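Ankyrin repeat domain protein (Legionella pneumophila subsp. pneumophila, PDB 6MCA) is a Legionella ankyrin-repeat effector, AnkH, with a cysteine protease-like part, that interacts with LARP7 of the host 7SK snRNP complex. Local coordinates at residues 87-92 with 187-192; 120-125 with 151-156; 146-151 with 404-409; 169-172 with 178-181. All blocks are in the same frame, centred on the assembly; numbering follows the deposited sequence.

Contact 1: 87-92 with 187-192; sequences TGRTPL and ILEFTV
Arg89 and Glu189 reach toward each other from two backbones that stay far apart, their CA atoms 13.7 Å from one another. The arginine stands almost straight: its CG sits beside the backbone N, opposite the carbonyl carbon, and from there the chain runs extended to NE (chi3 -175°), so the guanidinium is carried well out from its loop. Glu189 answers with a shorter extended chain from the first turn of helix 188-202. The two groups meet at a slant, guanidinium and carboxylate planes 35° apart. A single pair of atoms, Arg89 NH2 and Glu189 OE2 at 3.5 Å, makes a salt bridge that is not a flat, two-pronged one. Residues 87-92 open a predicted ankyrin repeat: TGRTPL, followed by His93, contains the TPLH signature, in which Thr90 sits at the N-cap of helix 91-97 and its OG1 bonds to ND1 of His93. Both charged ends have other, stronger partners. Arg89 pairs through NH1 with Asp97, lies against Trp94 as a cation-pi partner, and donates from NE to a tartaric acid probably taken up from the crystallisation liquor; Glu189 OE2 is hydrogen-bonded to NE2 of His236. At the start of the same helix, Thr191 binds back to Ile187: its OG1 meets Ile187 O at 2.7 Å, while its own N reaches the same Ile187 O at 2.9 Å from the opposite face of the carbonyl plane. The hydroxyl lies 37° out of that plane.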
loop_
_atom_site.group_PDB
_atom_site.type_symbol
_atom_site.label_atom_id
_atom_site.label_comp_id
_atom_site.label_asym_id
_atom_site.label_seq_id
_atom_site.Cartn_x
_atom_site.Cartn_y
_atom_site.Cartn_z
ATOM N N THR A 87 -9.023 -2.513 13.673
ATOM C CA THR A 87 -8.735 -2.454 12.244
ATOM C C THR A 87 -9.174 -3.705 11.494
ATOM O O THR A 87 -9.138 -3.708 10.259
ATOM C CB THR A 87 -7.239 -2.228 12.011
ATOM O OG1 THR A 87 -6.529 -3.454 12.232
ATOM C CG2 THR A 87 -6.707 -1.164 12.958
ATOM N N GLY A 88 -9.585 -4.756 12.198
ATOM C CA GLY A 88 -9.973 -5.996 11.565
ATOM C C GLY A 88 -8.867 -7.019 11.427
ATOM O O GLY A 88 -9.090 -8.067 10.808
ATOM N N ARG A 89 -7.686 -6.752 11.981
ATOM C CA ARG A 89 -6.572 -7.694 11.925
ATOM C C ARG A 89 -6.804 -8.803 12.944
ATOM O O ARG A 89 -6.691 -8.578 14.154
ATOM C CB ARG A 89 -5.251 -6.978 12.197
ATOM C CG ARG A 89 -4.636 -6.279 10.997
ATOM C CD ARG A 89 -3.147 -6.070 11.222
ATOM N NE ARG A 89 -2.518 -5.289 10.161
ATOM C CZ ARG A 89 -1.207 -5.094 10.058
ATOM N NH1 ARG A 89 -0.384 -5.626 10.952
ATOM N NH2 ARG A 89 -0.718 -4.368 9.062
ATOM N N THR A 90 -7.124 -10.000 12.459
ATOM C CA THR A 90 -7.250 -11.163 13.317
ATOM C C THR A 90 -5.864 -11.590 13.794
ATOM O O THR A 90 -4.849 -11.132 13.265
ATOM C CB THR A 90 -7.944 -12.299 12.565
ATOM O OG1 THR A 90 -7.057 -12.832 11.573
ATOM C CG2 THR A 90 -9.213 -11.795 11.889
ATOM N N PRO A 91 -5.786 -12.451 14.814
ATOM C CA PRO A 91 -4.472 -12.995 15.203
ATOM C C PRO A 91 -3.723 -13.643 14.052
ATOM O O PRO A 91 -2.484 -13.581 14.010
ATOM C CB PRO A 91 -4.832 -14.016 16.290
ATOM C CG PRO A 91 -6.080 -13.486 16.893
ATOM C CD PRO A 91 -6.841 -12.822 15.775
ATOM N N LEU A 92 -4.438 -14.264 13.110
ATOM C CA LEU A 92 -3.780 -14.840 11.944
ATOM C C LEU A 92 -3.139 -13.759 11.083
ATOM O O LEU A 92 -2.044 -13.958 10.546
ATOM C CB LEU A 92 -4.779 -15.657 11.126
ATOM C CG LEU A 92 -4.172 -16.517 10.017
ATOM C CD1 LEU A 92 -3.203 -17.533 10.601
ATOM C CD2 LEU A 92 -5.263 -17.209 9.221
ATOM N N ILE A 187 -3.093 3.207 2.283
ATOM C CA ILE A 187 -2.545 2.297 3.283
ATOM C C ILE A 187 -1.032 2.294 3.117
ATOM O O ILE A 187 -0.525 1.936 2.047
ATOM C CB ILE A 187 -3.114 0.876 3.147
ATOM C CG1 ILE A 187 -4.643 0.918 3.079
ATOM C CG2 ILE A 187 -2.654 0.006 4.305
ATOM C CD1 ILE A 187 -5.275 -0.381 2.635
ATOM N N LEU A 188 -0.314 2.679 4.174
ATOM C CA LEU A 188 1.113 2.965 4.044
ATOM C C LEU A 188 1.929 1.695 3.825
ATOM O O LEU A 188 2.721 1.612 2.879
ATOM C CB LEU A 188 1.607 3.719 5.278
ATOM C CG LEU A 188 3.070 4.164 5.255
ATOM C CD1 LEU A 188 3.341 5.052 4.050
ATOM C CD2 LEU A 188 3.432 4.881 6.545
ATOM N N GLU A 189 1.769 0.702 4.704
ATOM C CA GLU A 189 2.541 -0.532 4.574
ATOM C C GLU A 189 2.211 -1.252 3.274
ATOM O O GLU A 189 3.108 -1.761 2.584
ATOM C CB GLU A 189 2.276 -1.439 5.776
ATOM C CG GLU A 189 2.432 -0.743 7.120
ATOM C CD GLU A 189 2.436 -1.714 8.287
ATOM O OE1 GLU A 189 3.386 -2.517 8.391
ATOM O OE2 GLU A 189 1.489 -1.669 9.100
ATOM N N PHE A 190 0.922 -1.303 2.925
ATOM C CA PHE A 190 0.518 -1.847 1.636
ATOM C C PHE A 190 1.194 -1.103 0.494
ATOM O O PHE A 190 1.662 -1.723 -0.467
ATOM C CB PHE A 190 -1.004 -1.780 1.495
ATOM C CG PHE A 190 -1.505 -2.116 0.117
ATOM C CD1 PHE A 190 -1.691 -3.434 -0.264
ATOM C CD2 PHE A 190 -1.799 -1.112 -0.793
ATOM C CE1 PHE A 190 -2.155 -3.748 -1.527
ATOM C CE2 PHE A 190 -2.260 -1.419 -2.058
ATOM C CZ PHE A 190 -2.440 -2.739 -2.425
ATOM N N THR A 191 1.253 0.229 0.583
ATOM C CA THR A 191 1.860 1.017 -0.485
ATOM C C THR A 191 3.347 0.712 -0.620
ATOM O O THR A 191 3.854 0.553 -1.736
ATOM C CB THR A 191 1.638 2.510 -0.232
ATOM O OG1 THR A 191 0.245 2.816 -0.377
ATOM C CG2 THR A 191 2.430 3.346 -1.222
ATOM N N VAL A 192 4.061 0.618 0.503
ATOM C CA VAL A 192 5.488 0.301 0.453
ATOM C C VAL A 192 5.706 -1.061 -0.195
ATOM O O VAL A 192 6.554 -1.222 -1.088
ATOM C CB VAL A 192 6.098 0.359 1.865
ATOM C CG1 VAL A 192 7.561 -0.052 1.831
ATOM C CG2 VAL A 192 5.947 1.753 2.453
#

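Contact 2: 120-125 with 151-156; sequences NGLCVL and LDFINA
Phe153 drives its ring into the loop 120-125, and the backbone of that loop does much of the touching. From CB, with CG anti to the backbone N (chi1 176°), the side chain leaves helix 147-162 directly toward the loop. CG comes first, 3.9 Å from Gly121 O, and CD1 is closer to the same Gly121 O, at 3.3 Å, the carbonyl approaching obliquely. CE1 meets Asn120 O at 3.5 Å, this time at the ring edge and near its plane. At the tip, CZ faces Leu122 CB at 3.9 Å. Round the far side, CE2 packs on Leu122 CD1 at 3.7 Å. Over the middle of one face stands Leu122 CA, only 11° off the ring normal, a CH-pi contact. Phe190 packs edge-to-face with the same ring, and Leu181 touches its CD1. Leu125 N makes a weak capping bond to Cys123 SG at the turn leading into the next helix. Leu122 O accepts from His93 NE2, the bond by which the histidine of an ankyrin TPLH motif characteristically ties one repeat to the loop of the next.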
loop_
_atom_site.group_PDB
_atom_site.type_symbol
_atom_site.label_atom_id
_atom_site.label_comp_id
_atom_site.label_asym_id
_atom_site.label_seq_id
_atom_site.Cartn_x
_atom_site.Cartn_y
_atom_site.Cartn_z
ATOM N N ASN A 120 -10.490 -2.660 5.673
ATOM C CA ASN A 120 -10.335 -2.177 4.307
ATOM C C ASN A 120 -10.507 -3.274 3.265
ATOM O O ASN A 120 -10.423 -2.987 2.067
ATOM C CB ASN A 120 -8.961 -1.522 4.134
ATOM C CG ASN A 120 -8.786 -0.296 5.005
ATOM O OD1 ASN A 120 -9.742 0.431 5.274
ATOM N ND2 ASN A 120 -7.559 -0.060 5.453
ATOM N N GLY A 121 -10.746 -4.512 3.686
ATOM C CA GLY A 121 -10.863 -5.619 2.758
ATOM C C GLY A 121 -9.568 -6.334 2.455
ATOM O O GLY A 121 -9.496 -7.055 1.453
ATOM N N LEU A 122 -8.543 -6.163 3.286
ATOM C CA LEU A 122 -7.235 -6.764 3.061
ATOM C C LEU A 122 -7.204 -8.131 3.735
ATOM O O LEU A 122 -7.258 -8.224 4.966
ATOM C CB LEU A 122 -6.134 -5.851 3.597
ATOM C CG LEU A 122 -4.688 -6.147 3.198
ATOM C CD1 LEU A 122 -3.924 -4.849 3.001
ATOM C CD2 LEU A 122 -4.006 -7.014 4.245
ATOM N N CYS A 123 -7.112 -9.190 2.934
ATOM C CA CYS A 123 -7.173 -10.545 3.456
ATOM C C CYS A 123 -5.796 -11.004 3.937
ATOM O O CYS A 123 -4.791 -10.302 3.805
ATOM C CB CYS A 123 -7.741 -11.497 2.405
ATOM S SG CYS A 123 -6.623 -11.901 1.047
ATOM N N VAL A 124 -5.759 -12.216 4.498
ATOM C CA VAL A 124 -4.553 -12.728 5.143
ATOM C C VAL A 124 -3.417 -12.909 4.143
ATOM O O VAL A 124 -2.241 -12.750 4.491
ATOM C CB VAL A 124 -4.884 -14.046 5.875
ATOM C CG1 VAL A 124 -3.640 -14.654 6.506
ATOM C CG2 VAL A 124 -5.957 -13.811 6.928
ATOM N N LEU A 125 -3.741 -13.223 2.887
ATOM C CA LEU A 125 -2.727 -13.557 1.892
ATOM C C LEU A 125 -2.049 -12.343 1.267
ATOM O O LEU A 125 -1.023 -12.514 0.601
ATOM C CB LEU A 125 -3.350 -14.400 0.775
ATOM C CG LEU A 125 -3.353 -15.922 0.913
ATOM C CD1 LEU A 125 -4.170 -16.538 -0.211
ATOM C CD2 LEU A 125 -1.938 -16.471 0.911
ATOM N N LEU A 151 -5.190 -11.370 -4.874
ATOM C CA LEU A 151 -4.776 -10.819 -6.162
ATOM C C LEU A 151 -5.711 -9.705 -6.616
ATOM O O LEU A 151 -5.256 -8.657 -7.090
ATOM C CB LEU A 151 -4.708 -11.926 -7.214
ATOM C CG LEU A 151 -3.631 -12.995 -7.020
ATOM C CD1 LEU A 151 -3.576 -13.920 -8.226
ATOM C CD2 LEU A 151 -2.275 -12.357 -6.764
ATOM N N ASP A 152 -7.024 -9.907 -6.465
ATOM C CA ASP A 152 -7.986 -8.902 -6.897
ATOM C C ASP A 152 -7.899 -7.649 -6.039
ATOM O O ASP A 152 -7.995 -6.532 -6.561
ATOM C CB ASP A 152 -9.401 -9.477 -6.864
ATOM C CG ASP A 152 -9.598 -10.596 -7.868
ATOM O OD1 ASP A 152 -8.838 -10.649 -8.859
ATOM O OD2 ASP A 152 -10.512 -11.424 -7.666
ATOM N N PHE A 153 -7.719 -7.805 -4.724
ATOM C CA PHE A 153 -7.546 -6.634 -3.869
ATOM C C PHE A 153 -6.320 -5.832 -4.290
ATOM O O PHE A 153 -6.388 -4.605 -4.449
ATOM C CB PHE A 153 -7.434 -7.056 -2.402
ATOM C CG PHE A 153 -7.157 -5.912 -1.461
ATOM C CD1 PHE A 153 -8.197 -5.178 -0.918
ATOM C CD2 PHE A 153 -5.856 -5.572 -1.121
ATOM C CE1 PHE A 153 -7.948 -4.125 -0.058
ATOM C CE2 PHE A 153 -5.601 -4.518 -0.263
ATOM C CZ PHE A 153 -6.648 -3.796 0.272
ATOM N N ILE A 154 -5.185 -6.514 -4.470
ATOM C CA ILE A 154 -3.951 -5.829 -4.847
ATOM C C ILE A 154 -4.130 -5.103 -6.174
ATOM O O ILE A 154 -3.763 -3.930 -6.316
ATOM C CB ILE A 154 -2.780 -6.826 -4.906
ATOM C CG1 ILE A 154 -2.491 -7.395 -3.516
ATOM C CG2 ILE A 154 -1.540 -6.159 -5.492
ATOM C CD1 ILE A 154 -1.578 -8.604 -3.532
ATOM N N ASN A 155 -4.713 -5.787 -7.163
ATOM C CA ASN A 155 -4.866 -5.189 -8.484
ATOM C C ASN A 155 -5.822 -4.003 -8.455
ATOM O O ASN A 155 -5.556 -2.973 -9.085
ATOM C CB ASN A 155 -5.345 -6.244 -9.481
ATOM C CG ASN A 155 -5.717 -5.651 -10.825
ATOM O OD1 ASN A 155 -4.855 -5.403 -11.669
ATOM N ND2 ASN A 155 -7.009 -5.422 -11.033
ATOM N N ALA A 156 -6.936 -4.122 -7.727
ATOM C CA ALA A 156 -7.895 -3.026 -7.660
ATOM C C ALA A 156 -7.296 -1.809 -6.971
ATOM O O ALA A 156 -7.478 -0.676 -7.433
ATOM C CB ALA A 156 -9.165 -3.481 -6.941
#

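Contact 3: 146-151 with 404-409; sequences KLDFAL and PERKAS
Charge comes first: Asp148 and Arg406 face each other as a carboxylate stacked on a guanidinium. Asp148 CG lies 3.9 Å above the plane of the Arg406 guanidinium, over its centre, and the two flat groups are only 12° from parallel. The ion pair is long, Asp148 OD2 to Arg406 NE measuring 4.0 Å, and since the oxygen is well out of the guanidinium plane no N-H points at it. What attraction there is probably comes mainly from charge, with the flat groups in loose stacking contact. The side chains run at about a right angle to one another, and it is the bend of Arg406 at chi3 (-47°) that swings the guanidinium round to offer a face.

The directed polar bond of the same arginine goes elsewhere. Arg406 NH1 makes a salt bridge with Asp152 OD2, one turn further along the helix that carries Asp148, so the guanidinium serves two carboxylates of one helix, one through an N-H and one through its face. Asp148, near the N-terminal end of its helix, probably also gains from the helix dipole. It touches a crystal neighbour as well, so its pose may owe something to the lattice.

Further apolar and polar packing places the two segments. Arg406 and Glu405 lie on Val172, and Ser409 OG bonds to Asp170 O at 2.9 Å, while Phe149 packs on Ile171 and Ile179 of the hairpin. Helix 147-162 thus meets the start of helix 404-421 at the surface, and both lie against the hairpin of strands 168-172 and 178-182.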
loop_
_atom_site.group_PDB
_atom_site.type_symbol
_atom_site.label_atom_id
_atom_site.label_comp_id
_atom_site.label_asym_id
_atom_site.label_seq_id
_atom_site.Cartn_x
_atom_site.Cartn_y
_atom_site.Cartn_z
ATOM N N LYS A 146 -7.780 -18.572 -0.303
ATOM C CA LYS A 146 -8.083 -18.382 -1.717
ATOM C C LYS A 146 -7.249 -17.226 -2.260
ATOM O O LYS A 146 -7.376 -16.089 -1.795
ATOM C CB LYS A 146 -9.575 -18.120 -1.923
ATOM C CG LYS A 146 -10.485 -19.157 -1.279
ATOM C CD LYS A 146 -10.243 -20.546 -1.850
ATOM C CE LYS A 146 -11.253 -21.549 -1.312
ATOM N NZ LYS A 146 -11.009 -22.925 -1.831
ATOM N N LEU A 147 -6.412 -17.521 -3.260
ATOM C CA LEU A 147 -5.450 -16.541 -3.759
ATOM C C LEU A 147 -6.121 -15.426 -4.556
ATOM O O LEU A 147 -5.618 -14.292 -4.578
ATOM C CB LEU A 147 -4.401 -17.249 -4.619
ATOM C CG LEU A 147 -3.256 -16.418 -5.199
ATOM C CD1 LEU A 147 -2.477 -15.747 -4.088
ATOM C CD2 LEU A 147 -2.342 -17.288 -6.047
ATOM N N ASP A 148 -7.244 -15.725 -5.213
ATOM C CA ASP A 148 -7.878 -14.740 -6.084
ATOM C C ASP A 148 -8.331 -13.509 -5.312
ATOM O O ASP A 148 -8.285 -12.398 -5.846
ATOM C CB ASP A 148 -9.059 -15.371 -6.821
ATOM C CG ASP A 148 -8.620 -16.247 -7.979
ATOM O OD1 ASP A 148 -7.539 -15.983 -8.548
ATOM O OD2 ASP A 148 -9.356 -17.197 -8.320
ATOM N N PHE A 149 -8.762 -13.681 -4.061
ATOM C CA PHE A 149 -9.147 -12.537 -3.239
ATOM C C PHE A 149 -7.981 -11.567 -3.071
ATOM O O PHE A 149 -8.121 -10.358 -3.306
ATOM C CB PHE A 149 -9.651 -13.032 -1.882
ATOM C CG PHE A 149 -10.305 -11.972 -1.041
ATOM C CD1 PHE A 149 -10.757 -10.790 -1.604
ATOM C CD2 PHE A 149 -10.473 -12.167 0.319
ATOM C CE1 PHE A 149 -11.357 -9.821 -0.823
ATOM C CE2 PHE A 149 -11.071 -11.204 1.105
ATOM C CZ PHE A 149 -11.514 -10.029 0.533
ATOM N N ALA A 150 -6.819 -12.083 -2.666
ATOM C CA ALA A 150 -5.648 -11.233 -2.480
ATOM C C ALA A 150 -5.226 -10.585 -3.791
ATOM O O ALA A 150 -4.928 -9.383 -3.837
ATOM C CB ALA A 150 -4.499 -12.048 -1.885
ATOM N N LEU A 151 -5.190 -11.370 -4.874
ATOM C CA LEU A 151 -4.776 -10.819 -6.162
ATOM C C LEU A 151 -5.711 -9.705 -6.616
ATOM O O LEU A 151 -5.256 -8.657 -7.090
ATOM C CB LEU A 151 -4.708 -11.926 -7.214
ATOM C CG LEU A 151 -3.631 -12.995 -7.020
ATOM C CD1 LEU A 151 -3.576 -13.920 -8.226
ATOM C CD2 LEU A 151 -2.275 -12.357 -6.764
ATOM N N PRO A 404 -18.279 -15.552 -12.831
ATOM C CA PRO A 404 -19.188 -14.444 -13.183
ATOM C C PRO A 404 -19.073 -13.237 -12.266
ATOM O O PRO A 404 -19.076 -12.097 -12.749
ATOM C CB PRO A 404 -20.575 -15.097 -13.097
ATOM C CG PRO A 404 -20.323 -16.532 -13.386
ATOM C CD PRO A 404 -18.991 -16.842 -12.767
ATOM N N GLU A 405 -18.966 -13.450 -10.953
ATOM C CA GLU A 405 -18.879 -12.322 -10.028
ATOM C C GLU A 405 -17.560 -11.574 -10.186
ATOM O O GLU A 405 -17.538 -10.336 -10.227
ATOM C CB GLU A 405 -19.052 -12.811 -8.590
ATOM C CG GLU A 405 -20.383 -13.502 -8.324
ATOM C CD GLU A 405 -20.305 -15.007 -8.497
ATOM O OE1 GLU A 405 -19.240 -15.586 -8.195
ATOM O OE2 GLU A 405 -21.308 -15.611 -8.932
ATOM N N ARG A 406 -16.446 -12.306 -10.273
ATOM C CA ARG A 406 -15.165 -11.655 -10.514
ATOM C C ARG A 406 -15.132 -10.989 -11.883
ATOM O O ARG A 406 -14.499 -9.940 -12.042
ATOM C CB ARG A 406 -14.025 -12.663 -10.371
ATOM C CG ARG A 406 -13.967 -13.318 -8.999
ATOM C CD ARG A 406 -12.562 -13.775 -8.643
ATOM N NE ARG A 406 -11.922 -14.505 -9.732
ATOM C CZ ARG A 406 -10.868 -14.063 -10.411
ATOM N NH1 ARG A 406 -10.328 -12.890 -10.112
ATOM N NH2 ARG A 406 -10.351 -14.797 -11.387
ATOM N N LYS A 407 -15.817 -11.568 -12.873
ATOM C CA LYS A 407 -15.932 -10.912 -14.171
ATOM C C LYS A 407 -16.671 -9.586 -14.052
ATOM O O LYS A 407 -16.268 -8.588 -14.660
ATOM C CB LYS A 407 -16.641 -11.829 -15.167
ATOM C CG LYS A 407 -15.743 -12.841 -15.854
ATOM C CD LYS A 407 -16.391 -13.363 -17.129
ATOM C CE LYS A 407 -15.662 -14.582 -17.666
ATOM N NZ LYS A 407 -16.151 -14.964 -19.018
ATOM N N ALA A 408 -17.757 -9.557 -13.274
ATOM C CA ALA A 408 -18.483 -8.307 -13.064
ATOM C C ALA A 408 -17.610 -7.273 -12.366
ATOM O O ALA A 408 -17.613 -6.091 -12.733
ATOM C CB ALA A 408 -19.755 -8.568 -12.256
ATOM N N SER A 409 -16.846 -7.704 -11.358
ATOM C CA SER A 409 -15.954 -6.783 -10.657
ATOM C C SER A 409 -14.896 -6.214 -11.600
ATOM O O SER A 409 -14.636 -5.003 -11.609
ATOM C CB SER A 409 -15.296 -7.495 -9.475
ATOM O OG SER A 409 -14.292 -6.686 -8.890
#

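Contact 4: 169-172 with 178-181; sequences VDIV and FIEL
Strands 169-172 and 178-181 form a two-stranded antiparallel beta hairpin, strongly twisted: the strand directions make 135°, well short of a straight antiparallel pair. Its pairs alternate, Val169 with Leu181 and Ile171 with Ile179 hydrogen-bonded, Asp170 with Glu180 and Val172 with Phe178 non-hydrogen-bonded. One face is a greasy ridge of Val169, Ile171, Ile179 and Leu181. Ile171 and Ile179 both place CG1 between backbone N and carbonyl carbon (chi1 near 66°), which brings their CG1 atoms to 3.7 Å, while Ile171 CD1 leans diagonally onto Leu181 CD1 at 4.1 Å. The ridge beds against two helices: Phe149 of helix 147-162 sets its ring against both isoleucines, Leu181 CD1 presses on the ring of Phe153, and Val169 meets Ile413 of helix 404-421. On the other face Phe178 lies across the strand to Val172, its CE1 3.7 Å from Val172 CG2, with Asp170 CB approaching the ring obliquely. Asp170 and Glu180 are neighbours there, OD1 of the former 4.0 Å from OE2 of the latter, carboxylates turned 77° apart. The backbone ladder adds CA-H...O contacts between its bonds: Asp170 CA sits 3.2 Å from Ile179 O, the same oxygen that accepts from Ile171 N at 2.9 Å.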
loop_
_atom_site.group_PDB
_atom_site.type_symbol
_atom_site.label_atom_id
_atom_site.label_comp_id
_atom_site.label_asym_id
_atom_site.label_seq_id
_atom_site.Cartn_x
_atom_site.Cartn_y
_atom_site.Cartn_z
ATOM N N VAL A 169 -15.374 0.592 -5.470
ATOM C CA VAL A 169 -15.647 -0.499 -6.401
ATOM C C VAL A 169 -15.773 -1.780 -5.590
ATOM O O VAL A 169 -15.135 -1.942 -4.550
ATOM C CB VAL A 169 -14.562 -0.625 -7.498
ATOM C CG1 VAL A 169 -13.324 -1.337 -6.967
ATOM C CG2 VAL A 169 -15.121 -1.346 -8.719
ATOM N N ASP A 170 -16.617 -2.691 -6.058
ATOM C CA ASP A 170 -16.874 -3.928 -5.336
ATOM C C ASP A 170 -16.037 -5.060 -5.918
ATOM O O ASP A 170 -16.075 -5.310 -7.127
ATOM C CB ASP A 170 -18.360 -4.286 -5.370
ATOM C CG ASP A 170 -19.170 -3.493 -4.363
ATOM O OD1 ASP A 170 -18.889 -2.289 -4.185
ATOM O OD2 ASP A 170 -20.080 -4.078 -3.736
ATOM N N ILE A 171 -15.284 -5.729 -5.051
ATOM C CA ILE A 171 -14.519 -6.907 -5.429
ATOM C C ILE A 171 -15.154 -8.122 -4.762
ATOM O O ILE A 171 -16.074 -8.008 -3.956
ATOM C CB ILE A 171 -13.027 -6.779 -5.067
ATOM C CG1 ILE A 171 -12.840 -6.735 -3.549
ATOM C CG2 ILE A 171 -12.422 -5.546 -5.725
ATOM C CD1 ILE A 171 -11.399 -6.884 -3.110
ATOM N N VAL A 172 -14.652 -9.302 -5.112
ATOM C CA VAL A 172 -15.217 -10.563 -4.647
ATOM C C VAL A 172 -14.314 -11.139 -3.566
ATOM O O VAL A 172 -13.102 -11.283 -3.770
ATOM C CB VAL A 172 -15.384 -11.556 -5.810
ATOM C CG1 VAL A 172 -15.958 -12.867 -5.310
ATOM C CG2 VAL A 172 -16.269 -10.957 -6.891
ATOM N N PHE A 178 -19.677 -9.835 -2.651
ATOM C CA PHE A 178 -19.064 -8.560 -2.990
ATOM C C PHE A 178 -18.784 -7.748 -1.732
ATOM O O PHE A 178 -19.640 -7.637 -0.848
ATOM C CB PHE A 178 -19.965 -7.767 -3.935
ATOM C CG PHE A 178 -20.064 -8.351 -5.315
ATOM C CD1 PHE A 178 -19.043 -8.170 -6.234
ATOM C CD2 PHE A 178 -21.182 -9.072 -5.698
ATOM C CE1 PHE A 178 -19.132 -8.705 -7.506
ATOM C CE2 PHE A 178 -21.278 -9.608 -6.969
ATOM C CZ PHE A 178 -20.252 -9.424 -7.873
ATOM N N ILE A 179 -17.582 -7.186 -1.655
ATOM C CA ILE A 179 -17.203 -6.253 -0.603
ATOM C C ILE A 179 -16.713 -4.968 -1.255
ATOM O O ILE A 179 -16.172 -4.974 -2.367
ATOM C CB ILE A 179 -16.125 -6.826 0.344
ATOM C CG1 ILE A 179 -14.799 -7.006 -0.396
ATOM C CG2 ILE A 179 -16.591 -8.140 0.954
ATOM C CD1 ILE A 179 -13.631 -7.279 0.517
ATOM N N GLU A 180 -16.907 -3.860 -0.549
ATOM C CA GLU A 180 -16.519 -2.557 -1.065
ATOM C C GLU A 180 -15.030 -2.313 -0.863
ATOM O O GLU A 180 -14.430 -2.752 0.122
ATOM C CB GLU A 180 -17.325 -1.449 -0.389
ATOM C CG GLU A 180 -18.659 -1.154 -1.057
ATOM C CD GLU A 180 -19.007 0.322 -1.041
ATOM O OE1 GLU A 180 -18.290 1.098 -0.375
ATOM O OE2 GLU A 180 -19.999 0.706 -1.697
ATOM N N LEU A 181 -14.438 -1.594 -1.813
ATOM C CA LEU A 181 -13.031 -1.228 -1.792
ATOM C C LEU A 181 -12.933 0.235 -2.184
ATOM O O LEU A 181 -13.500 0.648 -3.203
ATOM C CB LEU A 181 -12.215 -2.105 -2.752
ATOM C CG LEU A 181 -10.730 -1.794 -2.969
ATOM C CD1 LEU A 181 -9.949 -3.084 -3.119
ATOM C CD2 LEU A 181 -10.516 -0.908 -4.190
#

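Three of the contacts gather round helix 147-162: contact 2 and contact 3 both use it and share Leu151, and contact 4 lies against it, the centres 9 to 10 Å apart. Contact 1 is about 10 Å from contact 2 but 17 and 20 Å from contacts 4 and 3. Along the chain, contacts 2 and 4 follow one another inside the loop closed by contact 1, and contact 4 is also nested inside contact 3, whose segments span more than 250 residues. Helix 147-162 touches helix 188-202 through Phe153 and Phe190, and helix 404-421 through Asp148 and Asp152 with Arg406, while the hairpin packs against both helix 147-162 and helix 404-421.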